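Local atomic coordinates of TAF6 (Antonospora locustae, PDB entry 4ATG), a protein that serves as a subunit of the general transcription factor TFIID, its HEAT-repeat C-terminal domain taking part in formation of the Taf6-Taf9 complex. Residues L11-D14 and K15-M19; M24-I27 and A28-C31; L69-S72 and L73-K77; Y125-L128 and A129-L133. All blocks are in the same frame, centred on the assembly; numbering follows the deposited sequence.

Contact 1 (L11-D14 and K15-M19)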
# COMPACT_ATOMS: atom_id res chain seq x y z
N LEU A 11 6.34 25.11 7.63
CA LEU A 11 7.70 24.79 8.07
C LEU A 11 7.80 23.37 8.67
O LEU A 11 8.75 22.65 8.37
CB LEU A 11 8.24 25.86 9.00
CG LEU A 11 8.56 27.22 8.32
CD1 LEU A 11 8.80 28.28 9.35
CD2 LEU A 11 9.78 27.13 7.38
N TYR A 12 6.80 22.94 9.45
CA TYR A 12 6.76 21.60 10.03
C TYR A 12 6.62 20.55 8.92
O TYR A 12 7.35 19.56 8.89
CB TYR A 12 5.61 21.45 11.04
CG TYR A 12 5.65 20.16 11.82
CD1 TYR A 12 6.53 19.99 12.89
CD2 TYR A 12 4.84 19.08 11.47
CE1 TYR A 12 6.54 18.82 13.65
CE2 TYR A 12 4.88 17.88 12.19
CZ TYR A 12 5.72 17.76 13.29
OH TYR A 12 5.75 16.59 14.00
N PHE A 13 5.68 20.81 8.00
CA PHE A 13 5.40 19.97 6.83
C PHE A 13 6.71 19.79 6.05
O PHE A 13 7.10 18.65 5.79
CB PHE A 13 4.33 20.64 5.97
CG PHE A 13 4.08 19.91 4.66
CD1 PHE A 13 3.33 18.74 4.64
CD2 PHE A 13 4.55 20.42 3.46
CE1 PHE A 13 3.11 18.06 3.44
CE2 PHE A 13 4.30 19.76 2.26
CZ PHE A 13 3.58 18.59 2.26
N ASP A 14 7.37 20.90 5.68
CA ASP A 14 8.64 20.83 4.94
C ASP A 14 9.70 20.08 5.73
O ASP A 14 10.46 19.31 5.13
CB ASP A 14 9.14 22.22 4.55
CG ASP A 14 8.27 22.94 3.51
OD1 ASP A 14 7.47 22.25 2.80
OD2 ASP A 14 8.41 24.16 3.39
N LYS A 15 9.74 20.26 7.07
CA LYS A 15 10.75 19.59 7.93
C LYS A 15 10.57 18.06 7.89
O LYS A 15 11.54 17.34 7.66
CB LYS A 15 10.67 20.08 9.39
CG LYS A 15 11.74 19.46 10.28
CD LYS A 15 13.11 19.96 9.82
CE LYS A 15 14.25 19.27 10.47
NZ LYS A 15 15.55 19.79 9.92
N ILE A 16 9.35 17.57 8.07
CA ILE A 16 9.07 16.13 8.04
C ILE A 16 9.48 15.54 6.69
O ILE A 16 10.11 14.49 6.65
CB ILE A 16 7.57 15.85 8.35
CG1 ILE A 16 7.22 16.23 9.83
CG2 ILE A 16 7.20 14.37 8.03
CD1 ILE A 16 7.98 15.49 10.97
N LEU A 17 9.07 16.19 5.61
CA LEU A 17 9.40 15.69 4.27
C LEU A 17 10.91 15.61 4.05
O LEU A 17 11.41 14.62 3.52
CB LEU A 17 8.71 16.53 3.19
CG LEU A 17 7.15 16.52 3.22
CD1 LEU A 17 6.62 17.16 2.01
CD2 LEU A 17 6.55 15.13 3.45
N SER A 18 11.65 16.60 4.56
CA SER A 18 13.11 16.65 4.45
C SER A 18 13.79 15.51 5.22
O SER A 18 14.95 15.21 4.94
CB SER A 18 13.64 17.98 4.96
OG SER A 18 13.71 17.98 6.38
N MET A 19 13.09 14.93 6.22
CA MET A 19 13.61 13.84 7.06
C MET A 19 13.43 12.45 6.41
O MET A 19 14.09 11.52 6.82
CB MET A 19 12.94 13.87 8.45
CG MET A 19 13.36 15.13 9.29
SD MET A 19 12.17 15.54 10.60
CE MET A 19 12.65 14.35 11.83
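Tyr12 and Ile16, one helical turn apart on helix 7-20, meet with the aliphatic branch of the isoleucine laid over a face of the phenol ring. The methylene CG1 of Ile16 makes this CH-pi contact, 4.1 Å from the centroid of the Tyr12 ring, and its nearest ring atom is CE2 of Tyr12 at 3.7 Å. Beyond it, CD1 of Ile16 follows the ring outward toward OH of Tyr12. One residue on, the same i to i+4 pattern recurs: the methyl CD1 of Leu17 sits over a face of the Phe13 ring, 30° off the ring normal and 3.4 Å from CZ of Phe13. In each pair the two side chains run at a slant to one another. Both rings have CG anti to the backbone N (chi1 -171° for Tyr12 and 174° for Phe13), which swings their far ends along the helix toward the later residue although CB itself points away. Regular helical bonds hold the spacing; N of Ile16 reaches O of Tyr12 at 2.9 Å, nearly straight. Near the end of the helix, OG of Ser18 turns back to bond O of Lys15 at 2.6 Å, a small hydroxyl suited to an exposed position. Outside the pairs, Phe13, Ile16 and Leu17 rest on Phe45 of helix 42-55, while Tyr12 and Ile16 touch Cys31. Chemically, the side-chain contact is aliphatic C-H against aromatic faces, so its strength comes from dispersion and shape fit, with the backbone bonds supplying the direction.

Contact 2 (M24-I27 and A28-C31)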
# COMPACT_ATOMS: atom_id res chain seq x y z
N MET A 24 17.14 10.61 10.00
CA MET A 24 16.03 10.95 10.90
C MET A 24 14.67 10.39 10.43
O MET A 24 13.64 10.76 11.00
CB MET A 24 15.93 12.49 11.05
CG MET A 24 17.21 13.11 11.59
SD MET A 24 17.05 14.90 11.81
CE MET A 24 17.08 15.46 10.12
N LYS A 25 14.66 9.52 9.41
CA LYS A 25 13.40 8.95 8.88
C LYS A 25 12.56 8.27 9.94
O LYS A 25 11.34 8.34 9.86
CB LYS A 25 13.67 8.01 7.68
CG LYS A 25 14.57 6.83 8.01
CD LYS A 25 14.64 5.82 6.88
CE LYS A 25 15.68 4.75 7.16
NZ LYS A 25 15.42 4.02 8.43
N ASP A 26 13.19 7.62 10.94
CA ASP A 26 12.44 6.94 12.00
C ASP A 26 11.72 7.94 12.94
O ASP A 26 10.63 7.65 13.46
CB ASP A 26 13.34 5.97 12.75
CG ASP A 26 13.71 4.74 11.93
OD1 ASP A 26 12.85 4.25 11.15
OD2 ASP A 26 14.84 4.25 12.07
N ILE A 27 12.33 9.11 13.17
CA ILE A 27 11.72 10.20 13.96
C ILE A 27 10.50 10.72 13.21
O ILE A 27 9.43 10.88 13.82
CB ILE A 27 12.75 11.34 14.25
CG1 ILE A 27 13.95 10.79 15.03
CG2 ILE A 27 12.07 12.48 15.04
CD1 ILE A 27 15.19 11.72 15.07
N ALA A 28 10.62 10.94 11.88
CA ALA A 28 9.47 11.40 11.07
C ALA A 28 8.30 10.40 11.13
O ALA A 28 7.15 10.81 11.27
CB ALA A 28 9.91 11.59 9.61
N ILE A 29 8.60 9.10 11.06
CA ILE A 29 7.56 8.04 11.14
C ILE A 29 6.89 8.13 12.51
O ILE A 29 5.65 8.11 12.59
CB ILE A 29 8.20 6.64 10.87
CG1 ILE A 29 8.65 6.52 9.39
CG2 ILE A 29 7.24 5.50 11.24
CD1 ILE A 29 9.62 5.33 9.12
N GLU A 30 7.69 8.28 13.59
CA GLU A 30 7.11 8.42 14.94
C GLU A 30 6.25 9.69 15.03
O GLU A 30 5.15 9.63 15.60
CB GLU A 30 8.20 8.46 16.03
CG GLU A 30 7.65 8.59 17.46
CD GLU A 30 6.98 7.38 18.10
OE1 GLU A 30 6.72 6.38 17.40
OE2 GLU A 30 6.71 7.45 19.32
N CYS A 31 6.76 10.85 14.53
CA CYS A 31 6.01 12.11 14.57
C CYS A 31 4.63 11.98 13.95
O CYS A 31 3.69 12.53 14.49
CB CYS A 31 6.77 13.26 13.91
SG CYS A 31 8.24 13.79 14.83
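Ala28 begins the later half of this local contact by sending its N to O of Met24 at 3.2 Å, nearly straight, which closes the opening turn of helix 25-34 on the N-cap residue. Its lone methyl CB, small enough for a buried place, sits 3.6 Å from O of Lys25. Ile29 follows, with CG1 placed beside the backbone N by chi1 -68°; this lays CG1 3.3 Å from O of Lys25 and brings CD1 within 4.0 Å of OD1 of Asp26, the two side chains running alongside each other. Asp26 is itself exposed, as suits a carboxylate, and has a long salt bridge from its OD2 to NZ of Lys25. Glu30 donates its N to O of Asp26, and its chain bends at chi2, carrying the charged end away from the contact. Cys31 completes the turn: N bonds O of Ile27 at 2.8 Å, and the compact SG lies 4.1 Å from CG2 of Ile27. The helix packs against two others, for Ile27 and Cys31 face helix 7-20 through Met19, Tyr12 and Ile16, whereas Lys25 and Ile29 turn to helix 60-75 at Thr65, Ala68 and Leu69.

Contact 3 (L69-S72 and L73-K77)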
# COMPACT_ATOMS: atom_id res chain seq x y z
N LEU A 69 5.05 5.79 6.74
CA LEU A 69 4.41 7.09 7.02
C LEU A 69 2.90 6.98 6.84
O LEU A 69 2.13 7.56 7.62
CB LEU A 69 5.00 8.19 6.13
CG LEU A 69 6.46 8.59 6.46
CD1 LEU A 69 6.99 9.53 5.37
CD2 LEU A 69 6.53 9.32 7.78
N TYR A 70 2.45 6.27 5.80
CA TYR A 70 1.00 6.09 5.63
C TYR A 70 0.41 5.38 6.86
O TYR A 70 -0.63 5.78 7.37
CB TYR A 70 0.67 5.23 4.42
CG TYR A 70 0.75 5.94 3.07
CD1 TYR A 70 0.46 7.30 2.95
CD2 TYR A 70 1.04 5.23 1.91
CE1 TYR A 70 0.47 7.94 1.71
CE2 TYR A 70 1.03 5.85 0.67
CZ TYR A 70 0.77 7.20 0.57
OH TYR A 70 0.80 7.79 -0.67
N PHE A 71 1.08 4.31 7.32
CA PHE A 71 0.59 3.54 8.47
C PHE A 71 0.58 4.40 9.72
O PHE A 71 -0.32 4.27 10.55
CB PHE A 71 1.46 2.27 8.66
CG PHE A 71 0.86 1.28 9.65
CD1 PHE A 71 -0.47 0.90 9.56
CD2 PHE A 71 1.63 0.75 10.68
CE1 PHE A 71 -1.03 -0.01 10.48
CE2 PHE A 71 1.08 -0.16 11.59
CZ PHE A 71 -0.24 -0.53 11.49
N SER A 72 1.58 5.30 9.88
CA SER A 72 1.61 6.18 11.05
C SER A 72 0.38 7.08 11.04
O SER A 72 -0.27 7.23 12.06
CB SER A 72 2.86 7.07 11.04
OG SER A 72 4.03 6.37 11.43
N LEU A 73 0.05 7.67 9.88
CA LEU A 73 -1.12 8.58 9.81
C LEU A 73 -2.42 7.79 10.05
O LEU A 73 -3.31 8.24 10.78
CB LEU A 73 -1.15 9.25 8.43
CG LEU A 73 -0.08 10.32 8.14
CD1 LEU A 73 -0.20 10.81 6.68
CD2 LEU A 73 -0.23 11.51 9.07
N ILE A 74 -2.48 6.56 9.50
CA ILE A 74 -3.66 5.68 9.72
C ILE A 74 -3.84 5.39 11.22
O ILE A 74 -4.97 5.38 11.72
CB ILE A 74 -3.53 4.38 8.87
CG1 ILE A 74 -3.68 4.67 7.37
CG2 ILE A 74 -4.59 3.30 9.30
CD1 ILE A 74 -3.15 3.54 6.50
N LYS A 75 -2.73 5.15 11.94
CA LYS A 75 -2.75 4.84 13.39
C LYS A 75 -2.82 6.02 14.36
O LYS A 75 -3.06 5.82 15.55
CB LYS A 75 -1.54 3.97 13.78
CG LYS A 75 -1.53 2.55 13.16
CD LYS A 75 -2.64 1.64 13.69
CE LYS A 75 -2.29 0.90 14.97
NZ LYS A 75 -3.31 -0.13 15.30
N ASN A 76 -2.55 7.22 13.87
CA ASN A 76 -2.53 8.42 14.72
C ASN A 76 -3.89 8.72 15.32
O ASN A 76 -4.85 9.00 14.61
CB ASN A 76 -1.93 9.63 13.95
CG ASN A 76 -1.61 10.84 14.79
OD1 ASN A 76 -2.24 11.08 15.82
ND2 ASN A 76 -0.61 11.61 14.38
N LYS A 77 -3.98 8.59 16.65
CA LYS A 77 -5.24 8.85 17.39
C LYS A 77 -5.70 10.33 17.28
O LYS A 77 -6.85 10.66 17.58
CB LYS A 77 -5.10 8.38 18.86
CG LYS A 77 -4.24 9.29 19.74
CD LYS A 77 -4.20 8.78 21.20
CE LYS A 77 -3.63 9.79 22.16
NZ LYS A 77 -3.45 9.20 23.51
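The Phe71 ring carries the side chain of Lys75 over one face, and it also meets, in an edge-to-face arrangement, the ring of Tyr116 of helix 104-121, whose OH is hydrogen-bonded to NZ of Lys75. The setting is the C-terminal end of helix 60-75 in the HEAT-repeat domain, an alpha-helical solenoid in which each helix packs against several neighbours. The methylene CG of Lys75 lies 3.7 Å above the plane of the Phe71 ring, offset toward the rim and 17° off the normal through the centroid, a CH-pi contact. CD of Lys75 continues over the same ring, 3.9 Å from CZ of Phe71. A chi1 of -168° leans the phenylalanine along the helix until the two side chains run alongside each other. The lysine chain, bent at chi2 and chi3, spends its apolar part on the ring before its amine reaches that hydroxyl. With an alanine in place of Phe71, the methylenes of Lys75 would probably lose their aromatic support and the amine would be freer to turn. Ile74, branched and fully apolar, turns to the core; its CG1 packs 3.2 Å from O of Tyr70, whose buried phenol has its OH satisfied by Ser50 and Ser91. Asn76 suits the position where helical backbone angles cease, since its amide can serve backbone groups: OD1 accepts from N of His78 and ND2 donates to O of Leu32 and Glu35. In the final turn, N of Asn76 approaches O of Ser72 at 2.9 Å, but the hydrogen bond is weak, bent to 122°.

Contact 4 (Y125-L128 and A129-L133)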
# COMPACT_ATOMS: atom_id res chain seq x y z
N TYR A 125 -17.07 1.08 4.95
CA TYR A 125 -17.15 1.74 3.64
C TYR A 125 -17.33 0.70 2.55
O TYR A 125 -16.38 -0.01 2.22
CB TYR A 125 -15.89 2.64 3.43
CG TYR A 125 -15.77 3.70 4.50
CD1 TYR A 125 -16.63 4.80 4.52
CD2 TYR A 125 -14.85 3.58 5.54
CE1 TYR A 125 -16.59 5.73 5.55
CE2 TYR A 125 -14.77 4.53 6.56
CZ TYR A 125 -15.66 5.59 6.57
OH TYR A 125 -15.64 6.52 7.57
N LYS A 126 -18.56 0.58 2.03
CA LYS A 126 -18.97 -0.45 1.05
C LYS A 126 -18.13 -0.61 -0.21
O LYS A 126 -17.98 -1.73 -0.68
CB LYS A 126 -20.48 -0.36 0.73
CG LYS A 126 -20.91 0.91 0.00
CD LYS A 126 -22.40 0.92 -0.30
CE LYS A 126 -22.81 2.18 -1.02
NZ LYS A 126 -24.22 2.09 -1.50
N THR A 127 -17.61 0.49 -0.78
CA THR A 127 -16.85 0.43 -2.04
C THR A 127 -15.40 -0.03 -1.84
O THR A 127 -14.74 -0.37 -2.80
CB THR A 127 -16.85 1.80 -2.71
OG1 THR A 127 -16.18 2.73 -1.86
CG2 THR A 127 -18.26 2.31 -3.06
N LEU A 128 -14.92 -0.03 -0.60
CA LEU A 128 -13.52 -0.37 -0.31
C LEU A 128 -13.08 -1.78 -0.76
O LEU A 128 -12.13 -1.89 -1.53
CB LEU A 128 -13.24 -0.13 1.19
CG LEU A 128 -11.80 0.01 1.63
CD1 LEU A 128 -11.70 0.94 2.83
CD2 LEU A 128 -11.17 -1.35 1.94
N ALA A 129 -13.71 -2.85 -0.23
CA ALA A 129 -13.30 -4.22 -0.53
C ALA A 129 -13.47 -4.57 -2.02
O ALA A 129 -12.51 -5.09 -2.59
CB ALA A 129 -14.06 -5.22 0.33
N PRO A 130 -14.61 -4.26 -2.69
CA PRO A 130 -14.74 -4.61 -4.11
C PRO A 130 -13.66 -3.98 -4.98
O PRO A 130 -13.12 -4.68 -5.84
CB PRO A 130 -16.15 -4.13 -4.48
CG PRO A 130 -16.89 -4.13 -3.18
CD PRO A 130 -15.87 -3.64 -2.21
N ARG A 131 -13.29 -2.71 -4.72
CA ARG A 131 -12.26 -2.00 -5.46
C ARG A 131 -10.88 -2.65 -5.29
O ARG A 131 -10.17 -2.87 -6.28
CB ARG A 131 -12.22 -0.51 -5.08
CG ARG A 131 -13.36 0.28 -5.73
CD ARG A 131 -13.46 1.71 -5.22
NE ARG A 131 -14.65 2.38 -5.75
CZ ARG A 131 -15.09 3.57 -5.34
NH1 ARG A 131 -14.45 4.23 -4.39
NH2 ARG A 131 -16.19 4.08 -5.88
N VAL A 132 -10.51 -2.99 -4.04
CA VAL A 132 -9.25 -3.66 -3.71
C VAL A 132 -9.22 -5.04 -4.40
O VAL A 132 -8.25 -5.33 -5.10
CB VAL A 132 -9.02 -3.76 -2.17
CG1 VAL A 132 -7.87 -4.72 -1.82
CG2 VAL A 132 -8.75 -2.38 -1.56
N LEU A 133 -10.27 -5.87 -4.24
CA LEU A 133 -10.27 -7.19 -4.86
C LEU A 133 -10.20 -7.14 -6.38
O LEU A 133 -9.51 -7.98 -6.99
CB LEU A 133 -11.45 -8.06 -4.41
CG LEU A 133 -11.61 -8.32 -2.91
CD1 LEU A 133 -12.88 -9.11 -2.64
CD2 LEU A 133 -10.41 -9.07 -2.33
O HOH W 1 -16.06 -2.77 1.54
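Thr127 lies beneath the guanidinium of Arg131, its CB 3.6 Å from the plane and over the centre of the group. The arginine chain runs extended from CG to NE alongside the threonine. OG1 of Thr127 approaches NH1 of Arg131 to 3.4 Å, but over the flat face, where the N-H groups do not point, so the pair is packing and not a hydrogen bond. The beta-branched threonine, with chi1 63°, offers CB, OG1 and CG2 together to that face. A glycine in its place would probably leave one side of the guanidinium without this support and the arginine freer to swing. The backbone adds a weak bond from N of Arg131 to O of Thr127.

Leu128, the most enclosed of the three, points inward to Leu89, Ile117 and Tyr121, a fitting place for a large apolar chain. Its O accepts from N of Val132 at 3.2 Å, and CG2 of Val132 packs 3.4 Å from that same oxygen. Pro130 suits the first turn, where the ring does not have to fit against a preceding helical turn and no N-H is needed; its CD rests 3.2 Å from O of Lys126. Water 1 spans the bend, accepting from N of Ala129 at 2.9 Å and probably donating to O of Tyr125. This is a type I beta turn, Tyr125 to Leu128, feeding straight into the proline-bearing first turn of helix 128-140, within the helical solenoid of a HEAT-repeat domain.

Contacts 1, 2 and 3 lie on the same side of the chain's centre, contact 2 touching both of the others, while contacts 1 and 3 do not touch. Contacts 1 and 2 have centres 11 Å apart and meet through OH of Tyr12, 3.5 Å from CB of Cys31. Contact 2 passes on to contact 3, 12 Å away between centres, where O of Ile29 and OG of Ser72 form a probable hydrogen bond of 2.7 Å. Contact 4 stands apart: its centre is about 20 Å from contact 3 and 33 Å from contact 1, far along the solenoid. At contact 4 N of Lys126 bonds a molecule of 2-[N-cyclohexylamino]ethane sulfonic acid, probably from the crystallisation liquor.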